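Local coordinates for naphthalene dioxygenase large subunit (PDB 2B1X), which forms the large subunit of a Rieske-type ring-hydroxylating dioxygenase, with an iron-sulfur cluster in one domain and an iron(III) ion in the catalytic domain, at residues E52-E57 and V62-S67; S338-E343 and K356-T361. All coordinates share one frame; numbering follows the deposited sequence.

Contact 1: E52-E57 and V62-S67; sequences ESEIPE and VVRYIS
Glu-54 and Arg-64 approach from opposite directions and form an end-on, two-pronged salt bridge. Arg-64 NH2 gives a nearly straight bond to Glu-54 OE1 at 2.7 Å, and Arg-64 NH1 gives one to Glu-54 OE2 at 2.8 Å. Each oxygen is met on its syn side, but with the nitrogen out of the carboxylate plane. Both acceptors lie close to the guanidinium plane, from which the carboxylate is turned 28°. Glu-54 reaches across with its chain extended beyond CG. Arg-64 instead bends at chi2 (-74°), and this fold brings its guanidinium back alongside Val-62. One face of the guanidinium rests against Val-62 CG2, which lies 3.8 Å above the plane over its centre. Beside the ion pair, Ile-55 and Val-62 make a looser apolar contact, with Ile-55 CG2 at 4.2 Å from Val-62 CG1. Their side chains cross at about a right angle.

A second shell fixes both charged groups. Arg-64 NH1 also bonds to Leu-49 O, and Glu-54 OE2 accepts from His-51 N. Strand 47-51 therefore holds both partners of the salt bridge, and the extra bonds should limit rotation of each flat group. Within the turn, Ile-55 N bonds to Glu-52 O at 3.2 Å, closing the short 3-10 segment that carries Glu-54. The backbones of Val-62 and Arg-64 pair with Val-73 and Phe-71 of the next strand, 69-75, whose Arg-75 NE bonds to Ile-55 O.

The loop connects strands 47-51 and 60-66, and its 3-10 turn is tied back to the second strand by a largely buried salt bridge. This ion pair lies where the antiparallel sheet of the Rieske [2Fe-2S] domain meets strands 188-199 and 333-343 of the catalytic domain.

Contact 2: S338-E343 and K356-T361; sequences SFFLVE and KSYLRT
Ser-338 OG and Tyr-358 OH are joined by a hydrogen bond of 2.6 Å, in which either could be the donor. The serine oxygen sits at the edge of the tyrosine ring, in its plane. A water makes a second link between strand and helix. It donates to Ser-338 O at 2.5 Å and is 2.7 Å from Tyr-358 OH. The buried phenol oxygen is therefore held by two partners.

Strand 338-343 and helix 356-361 run nearly antiparallel, at 162°, with their axes 9.8 Å apart at closest approach. The helix lies against the eight-stranded antiparallel sheet of the catalytic domain. This domain belongs to the Bet v 1-like clan, the helix-grip type of fold, in which an antiparallel sheet curves round a helix. Tyr-358 points toward the strand, and its side chain is about 12 Å from the iron(III) ion.

Apolar contact is made by Phe-340. Its CB lies over one face of the Tyr-358 ring in a CH-pi contact, 4.1 Å from the centroid. With CG anti to the backbone N (chi1 158°), the Tyr-358 ring extends from the helix toward the strand, where it runs past Phe-340 in the opposite direction. The rings meet obliquely, with planes 31° apart. Phe-340 CD1 reaches back to Tyr-358 CB at 3.7 Å. Phe-340 also packs on Met-64 of the small subunit.

Both contacts are buried, contact 2 throughout, while in contact 1 Glu-54 keeps some exposure. They share no helix or strand and follow in series along the chain. Contact 1 ties a connecting turn to a strand of the Rieske domain, whereas contact 2 sets a helix against a sheet strand of the catalytic domain. Their chemistry differs accordingly. Charge pairing dominates the first, while aromatic packing, a hydroxyl pair and a water make up the second. They touch through Phe-339 of strand 333-343, which points away from helix 356-361. Its CE2 lies 3.5 Å from Glu-54 OE2, and its CZ lies 3.7 Å from Arg-64 NH1.

Contact 1: E52-E57 and V62-S67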
ATOM      1  N   GLU A  52     -17.711  30.282   4.282  1.00 14.71           N
ATOM      2  CA  GLU A  52     -17.284  31.425   5.079  1.00 15.65           C
ATOM      3  C   GLU A  52     -17.528  31.267   6.580  1.00 15.45           C
ATOM      4  O   GLU A  52     -16.774  31.805   7.405  1.00 14.70           O
ATOM      5  CB  GLU A  52     -17.973  32.689   4.580  1.00 16.43           C
ATOM      6  CG  GLU A  52     -17.323  33.257   3.335  1.00 20.66           C
ATOM      7  CD  GLU A  52     -17.864  34.632   2.974  1.00 27.74           C
ATOM      8  OE1 GLU A  52     -18.274  34.815   1.801  1.00 29.98           O
ATOM      9  OE2 GLU A  52     -17.895  35.523   3.860  1.00 32.15           O
ATOM     10  N   SER A  53     -18.600  30.558   6.945  1.00 15.24           N
ATOM     11  CA  SER A  53     -18.895  30.304   8.368  1.00 15.12           C
ATOM     12  C   SER A  53     -17.898  29.368   9.071  1.00 15.74           C
ATOM     13  O   SER A  53     -17.979  29.219  10.296  1.00 15.74           O
ATOM     14  CB  SER A  53     -20.320  29.762   8.570  1.00 15.01           C
ATOM     15  OG  SER A  53     -20.397  28.441   8.063  1.00 14.78           O
ATOM     16  N   GLU A  54     -17.000  28.732   8.311  1.00 15.43           N
ATOM     17  CA  GLU A  54     -15.896  27.931   8.882  1.00 15.94           C
ATOM     18  C   GLU A  54     -14.730  28.796   9.386  1.00 15.84           C
ATOM     19  O   GLU A  54     -13.935  28.375  10.239  1.00 15.66           O
ATOM     20  CB  GLU A  54     -15.351  26.929   7.856  1.00 16.58           C
ATOM     21  CG  GLU A  54     -16.352  25.934   7.252  1.00 16.86           C
ATOM     22  CD  GLU A  54     -15.637  24.879   6.434  1.00 17.89           C
ATOM     23  OE1 GLU A  54     -15.131  23.900   7.040  1.00 15.10           O
ATOM     24  OE2 GLU A  54     -15.559  25.025   5.181  1.00 19.00           O
ATOM     25  N   ILE A  55     -14.610  29.998   8.827  1.00 15.92           N
ATOM     26  CA  ILE A  55     -13.537  30.919   9.175  1.00 15.47           C
ATOM     27  C   ILE A  55     -14.134  32.275   9.546  1.00 16.03           C
ATOM     28  O   ILE A  55     -13.889  33.289   8.883  1.00 15.90           O
ATOM     29  CB  ILE A  55     -12.519  31.003   8.020  1.00 15.86           C
ATOM     30  CG1 ILE A  55     -13.223  31.286   6.683  1.00 15.76           C
ATOM     31  CG2 ILE A  55     -11.776  29.652   7.929  1.00 14.99           C
ATOM     32  CD1 ILE A  55     -12.318  31.694   5.529  1.00 16.61           C
ATOM     33  N   PRO A  56     -14.945  32.298  10.597  1.00 16.45           N
ATOM     34  CA  PRO A  56     -15.717  33.510  10.930  1.00 16.73           C
ATOM     35  C   PRO A  56     -14.898  34.629  11.566  1.00 17.60           C
ATOM     36  O   PRO A  56     -15.268  35.789  11.398  1.00 18.18           O
ATOM     37  CB  PRO A  56     -16.775  33.007  11.919  1.00 16.61           C
ATOM     38  CG  PRO A  56     -16.195  31.800  12.559  1.00 16.55           C
ATOM     39  CD  PRO A  56     -15.206  31.186  11.536  1.00 16.17           C
ATOM     40  N   GLU A  57     -13.821  34.292  12.275  1.00 17.66           N
ATOM     41  CA  GLU A  57     -13.019  35.275  13.001  1.00 17.65           C
ATOM     42  C   GLU A  57     -11.716  35.567  12.274  1.00 17.64           C
ATOM     43  O   GLU A  57     -11.182  34.710  11.551  1.00 16.84           O
ATOM     44  CB  GLU A  57     -12.641  34.743  14.383  1.00 17.96           C
ATOM     45  CG  GLU A  57     -13.799  34.404  15.294  1.00 22.24           C
ATOM     46  CD  GLU A  57     -14.682  35.595  15.556  1.00 27.55           C
ATOM     47  OE1 GLU A  57     -14.139  36.654  15.984  1.00 31.28           O
ATOM     48  OE2 GLU A  57     -15.909  35.464  15.331  1.00 30.94           O
ATOM     49  N   VAL A  62      -8.686  27.234   7.326  1.00 10.85           N
ATOM     50  CA  VAL A  62      -8.814  25.805   7.076  1.00 10.83           C
ATOM     51  C   VAL A  62      -7.856  25.516   5.909  1.00 10.76           C
ATOM     52  O   VAL A  62      -7.537  26.419   5.141  1.00 10.97           O
ATOM     53  CB  VAL A  62     -10.269  25.368   6.721  1.00 10.48           C
ATOM     54  CG1 VAL A  62     -11.218  25.523   7.934  1.00 11.33           C
ATOM     55  CG2 VAL A  62     -10.844  26.141   5.517  1.00 11.53           C
ATOM     56  N   VAL A  63      -7.372  24.290   5.826  1.00 10.26           N
ATOM     57  CA  VAL A  63      -6.534  23.862   4.705  1.00 10.25           C
ATOM     58  C   VAL A  63      -7.342  22.985   3.723  1.00 10.90           C
ATOM     59  O   VAL A  63      -7.828  21.919   4.086  1.00 11.55           O
ATOM     60  CB  VAL A  63      -5.279  23.149   5.189  1.00 10.81           C
ATOM     61  CG1 VAL A  63      -4.434  22.685   3.977  1.00  8.81           C
ATOM     62  CG2 VAL A  63      -4.424  24.092   6.112  1.00 12.22           C
ATOM     63  N   ARG A  64      -7.430  23.420   2.472  1.00 11.05           N
ATOM     64  CA  ARG A  64      -8.295  22.801   1.472  1.00 11.40           C
ATOM     65  C   ARG A  64      -7.572  22.620   0.148  1.00 11.87           C
ATOM     66  O   ARG A  64      -6.405  23.041   0.035  1.00 13.22           O
ATOM     67  CB  ARG A  64      -9.601  23.588   1.350  1.00 10.43           C
ATOM     68  CG  ARG A  64     -10.356  23.649   2.671  1.00 11.90           C
ATOM     69  CD  ARG A  64     -11.055  22.309   3.055  1.00 13.24           C
ATOM     70  NE  ARG A  64     -11.486  22.276   4.445  1.00 11.40           N
ATOM     71  CZ  ARG A  64     -12.600  22.849   4.920  1.00 13.45           C
ATOM     72  NH1 ARG A  64     -13.437  23.525   4.117  1.00  8.57           N
ATOM     73  NH2 ARG A  64     -12.884  22.755   6.207  1.00 11.65           N
ATOM     74  N   TYR A  65      -8.221  22.006  -0.848  1.00 11.54           N
ATOM     75  CA  TYR A  65      -7.485  21.523  -2.031  1.00 12.53           C
ATOM     76  C   TYR A  65      -8.077  21.865  -3.384  1.00 12.41           C
ATOM     77  O   TYR A  65      -9.306  21.978  -3.524  1.00 13.97           O
ATOM     78  CB  TYR A  65      -7.384  19.982  -1.995  1.00 12.82           C
ATOM     79  CG  TYR A  65      -6.668  19.491  -0.808  1.00 13.07           C
ATOM     80  CD1 TYR A  65      -7.286  19.401   0.424  1.00 14.04           C
ATOM     81  CD2 TYR A  65      -5.309  19.164  -0.905  1.00 15.32           C
ATOM     82  CE1 TYR A  65      -6.573  18.956   1.565  1.00 14.90           C
ATOM     83  CE2 TYR A  65      -4.622  18.695   0.185  1.00 16.31           C
ATOM     84  CZ  TYR A  65      -5.253  18.606   1.423  1.00 16.95           C
ATOM     85  OH  TYR A  65      -4.505  18.184   2.507  1.00 22.18           O
ATOM     86  N   ILE A  66      -7.206  21.985  -4.372  1.00 12.22           N
ATOM     87  CA  ILE A  66      -7.579  21.697  -5.749  1.00 12.72           C
ATOM     88  C   ILE A  66      -6.666  20.593  -6.183  1.00 12.96           C
ATOM     89  O   ILE A  66      -5.452  20.798  -6.352  1.00 13.72           O
ATOM     90  CB  ILE A  66      -7.518  22.947  -6.679  1.00 12.35           C
ATOM     91  CG1 ILE A  66      -8.421  24.070  -6.099  1.00 10.59           C
ATOM     92  CG2 ILE A  66      -7.946  22.565  -8.079  1.00 13.06           C
ATOM     93  CD1 ILE A  66      -8.460  25.395  -6.884  1.00 12.10           C
ATOM     94  N   SER A  67      -7.248  19.399  -6.323  1.00 13.16           N
ATOM     95  CA  SER A  67      -6.491  18.176  -6.530  1.00 13.02           C
ATOM     96  C   SER A  67      -5.354  18.069  -5.506  1.00 12.14           C
ATOM     97  O   SER A  67      -5.612  18.193  -4.338  1.00 11.62           O
ATOM     98  CB  SER A  67      -6.032  18.030  -7.991  1.00 12.59           C
ATOM     99  OG  SER A  67      -7.186  18.082  -8.842  1.00 15.13           O
TER

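Contact 2: S338-E343 and K356-T361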
ATOM      1  N   SER A 338     -17.851  15.693   3.495  1.00 11.54           N
ATOM      2  CA  SER A 338     -19.294  15.897   3.633  1.00 11.41           C
ATOM      3  C   SER A 338     -19.615  16.885   4.762  1.00 11.14           C
ATOM      4  O   SER A 338     -19.298  16.645   5.925  1.00 10.34           O
ATOM      5  CB  SER A 338     -20.012  14.575   3.883  1.00 11.75           C
ATOM      6  OG  SER A 338     -21.403  14.823   3.973  1.00 12.79           O
ATOM      7  N   PHE A 339     -20.202  18.009   4.380  1.00 10.47           N
ATOM      8  CA  PHE A 339     -20.503  19.107   5.314  1.00 11.12           C
ATOM      9  C   PHE A 339     -21.981  19.086   5.657  1.00 10.51           C
ATOM     10  O   PHE A 339     -22.819  18.857   4.782  1.00 10.81           O
ATOM     11  CB  PHE A 339     -20.193  20.450   4.641  1.00 10.50           C
ATOM     12  CG  PHE A 339     -18.752  20.636   4.205  1.00 11.55           C
ATOM     13  CD1 PHE A 339     -18.276  20.098   3.003  1.00 12.44           C
ATOM     14  CD2 PHE A 339     -17.883  21.430   4.977  1.00  9.79           C
ATOM     15  CE1 PHE A 339     -16.936  20.306   2.583  1.00 11.29           C
ATOM     16  CE2 PHE A 339     -16.574  21.682   4.577  1.00 10.71           C
ATOM     17  CZ  PHE A 339     -16.072  21.107   3.379  1.00 12.66           C
ATOM     18  N   PHE A 340     -22.308  19.311   6.922  1.00 11.21           N
ATOM     19  CA  PHE A 340     -23.699  19.543   7.327  1.00 10.46           C
ATOM     20  C   PHE A 340     -23.874  21.029   7.602  1.00 10.68           C
ATOM     21  O   PHE A 340     -23.051  21.632   8.304  1.00 10.29           O
ATOM     22  CB  PHE A 340     -24.048  18.719   8.575  1.00 11.17           C
ATOM     23  CG  PHE A 340     -25.351  19.131   9.238  1.00 10.75           C
ATOM     24  CD1 PHE A 340     -26.576  18.763   8.677  1.00 10.40           C
ATOM     25  CD2 PHE A 340     -25.344  19.909  10.378  1.00 10.86           C
ATOM     26  CE1 PHE A 340     -27.788  19.140   9.263  1.00 10.77           C
ATOM     27  CE2 PHE A 340     -26.565  20.318  10.993  1.00 11.27           C
ATOM     28  CZ  PHE A 340     -27.785  19.925  10.424  1.00  9.04           C
ATOM     29  N   LEU A 341     -24.944  21.626   7.051  1.00 10.73           N
ATOM     30  CA  LEU A 341     -25.192  23.053   7.237  1.00 11.39           C
ATOM     31  C   LEU A 341     -26.594  23.290   7.750  1.00 11.49           C
ATOM     32  O   LEU A 341     -27.494  22.515   7.469  1.00 12.02           O
ATOM     33  CB  LEU A 341     -24.994  23.835   5.937  1.00 10.51           C
ATOM     34  CG  LEU A 341     -23.569  23.866   5.330  1.00 11.82           C
ATOM     35  CD1 LEU A 341     -23.337  22.673   4.510  1.00  9.01           C
ATOM     36  CD2 LEU A 341     -23.383  25.139   4.487  1.00 10.56           C
ATOM     37  N   VAL A 342     -26.773  24.364   8.509  1.00 12.25           N
ATOM     38  CA  VAL A 342     -28.107  24.740   9.016  1.00 12.26           C
ATOM     39  C   VAL A 342     -28.120  26.260   9.238  1.00 13.26           C
ATOM     40  O   VAL A 342     -27.068  26.887   9.473  1.00 13.80           O
ATOM     41  CB  VAL A 342     -28.489  23.927  10.294  1.00 12.55           C
ATOM     42  CG1 VAL A 342     -27.584  24.287  11.496  1.00 11.71           C
ATOM     43  CG2 VAL A 342     -30.007  24.032  10.643  1.00 11.02           C
ATOM     44  N   GLU A 343     -29.308  26.855   9.134  1.00 13.76           N
ATOM     45  CA  GLU A 343     -29.453  28.299   9.264  1.00 14.61           C
ATOM     46  C   GLU A 343     -29.020  28.676  10.670  1.00 14.73           C
ATOM     47  O   GLU A 343     -29.437  28.023  11.627  1.00 13.35           O
ATOM     48  CB  GLU A 343     -30.914  28.696   9.003  1.00 14.62           C
ATOM     49  CG  GLU A 343     -31.307  28.713   7.522  1.00 16.32           C
ATOM     50  CD  GLU A 343     -31.599  27.337   6.894  1.00 19.91           C
ATOM     51  OE1 GLU A 343     -31.808  27.312   5.656  1.00 19.84           O
ATOM     52  OE2 GLU A 343     -31.624  26.281   7.601  1.00 20.87           O
ATOM     53  N   LYS A 356     -29.309  14.989  13.195  1.00 11.82           N
ATOM     54  CA  LYS A 356     -29.569  13.552  13.291  1.00 12.44           C
ATOM     55  C   LYS A 356     -30.210  12.988  11.988  1.00 12.16           C
ATOM     56  O   LYS A 356     -29.876  11.882  11.546  1.00 12.06           O
ATOM     57  CB  LYS A 356     -30.399  13.205  14.528  1.00 13.64           C
ATOM     58  CG  LYS A 356     -29.796  13.643  15.901  1.00 14.55           C
ATOM     59  CD  LYS A 356     -28.421  12.982  16.159  1.00 23.59           C
ATOM     60  CE  LYS A 356     -27.886  13.197  17.576  1.00 24.45           C
ATOM     61  NZ  LYS A 356     -28.840  12.722  18.684  1.00 29.15           N
ATOM     62  N   SER A 357     -31.099  13.748  11.367  1.00 11.51           N
ATOM     63  CA  SER A 357     -31.683  13.310  10.099  1.00 11.14           C
ATOM     64  C   SER A 357     -30.619  13.133   9.012  1.00 10.59           C
ATOM     65  O   SER A 357     -30.623  12.122   8.295  1.00 10.63           O
ATOM     66  CB  SER A 357     -32.764  14.277   9.656  1.00 11.11           C
ATOM     67  OG  SER A 357     -33.891  14.037  10.453  1.00 12.30           O
ATOM     68  N   TYR A 358     -29.725  14.111   8.895  1.00  9.97           N
ATOM     69  CA  TYR A 358     -28.558  13.997   8.016  1.00 10.74           C
ATOM     70  C   TYR A 358     -27.660  12.796   8.379  1.00 11.12           C
ATOM     71  O   TYR A 358     -27.205  12.046   7.489  1.00 11.43           O
ATOM     72  CB  TYR A 358     -27.709  15.276   8.137  1.00 10.30           C
ATOM     73  CG  TYR A 358     -26.247  15.098   7.710  1.00 10.33           C
ATOM     74  CD1 TYR A 358     -25.908  14.989   6.349  1.00 10.19           C
ATOM     75  CD2 TYR A 358     -25.217  15.037   8.653  1.00 10.43           C
ATOM     76  CE1 TYR A 358     -24.602  14.811   5.941  1.00 12.26           C
ATOM     77  CE2 TYR A 358     -23.848  14.852   8.228  1.00 12.45           C
ATOM     78  CZ  TYR A 358     -23.573  14.758   6.877  1.00 13.91           C
ATOM     79  OH  TYR A 358     -22.262  14.610   6.455  1.00 14.58           O
ATOM     80  N   LEU A 359     -27.377  12.642   9.681  1.00 10.79           N
ATOM     81  CA  LEU A 359     -26.279  11.764  10.119  1.00 11.16           C
ATOM     82  C   LEU A 359     -26.598  10.278   9.893  1.00 11.76           C
ATOM     83  O   LEU A 359     -25.691   9.499   9.514  1.00 12.68           O
ATOM     84  CB  LEU A 359     -25.926  12.030  11.582  1.00 10.73           C
ATOM     85  CG  LEU A 359     -24.670  11.391  12.165  1.00 11.58           C
ATOM     86  CD1 LEU A 359     -23.402  11.929  11.529  1.00 10.17           C
ATOM     87  CD2 LEU A 359     -24.647  11.547  13.657  1.00  9.06           C
ATOM     88  N   ARG A 360     -27.866   9.896  10.079  1.00 10.69           N
ATOM     89  CA  ARG A 360     -28.268   8.483  10.005  1.00 10.76           C
ATOM     90  C   ARG A 360     -28.583   8.054   8.584  1.00 11.39           C
ATOM     91  O   ARG A 360     -28.694   6.839   8.324  1.00 11.57           O
ATOM     92  CB  ARG A 360     -29.445   8.167  10.947  1.00 10.30           C
ATOM     93  CG  ARG A 360     -29.006   7.950  12.403  1.00 10.59           C
ATOM     94  CD  ARG A 360     -28.730   9.272  13.120  1.00 12.24           C
ATOM     95  NE  ARG A 360     -28.564   9.185  14.573  1.00 12.24           N
ATOM     96  CZ  ARG A 360     -29.561   9.213  15.459  1.00 12.34           C
ATOM     97  NH1 ARG A 360     -30.834   9.292  15.058  1.00 10.75           N
ATOM     98  NH2 ARG A 360     -29.265   9.161  16.752  1.00  8.59           N
ATOM     99  N   THR A 361     -28.665   9.037   7.665  1.00 11.11           N
ATOM    100  CA  THR A 361     -28.981   8.781   6.248  1.00 11.21           C
ATOM    101  C   THR A 361     -27.794   8.956   5.327  1.00 12.13           C
ATOM    102  O   THR A 361     -27.509   8.067   4.516  1.00 12.61           O
ATOM    103  CB  THR A 361     -30.206   9.622   5.743  1.00 10.86           C
ATOM    104  OG1 THR A 361     -29.933  11.023   5.872  1.00 11.57           O
ATOM    105  CG2 THR A 361     -31.438   9.374   6.633  1.00  9.79           C
TER
HETATM  106  O   HOH W   1     -20.639  16.065   7.972  1.00 26.11           O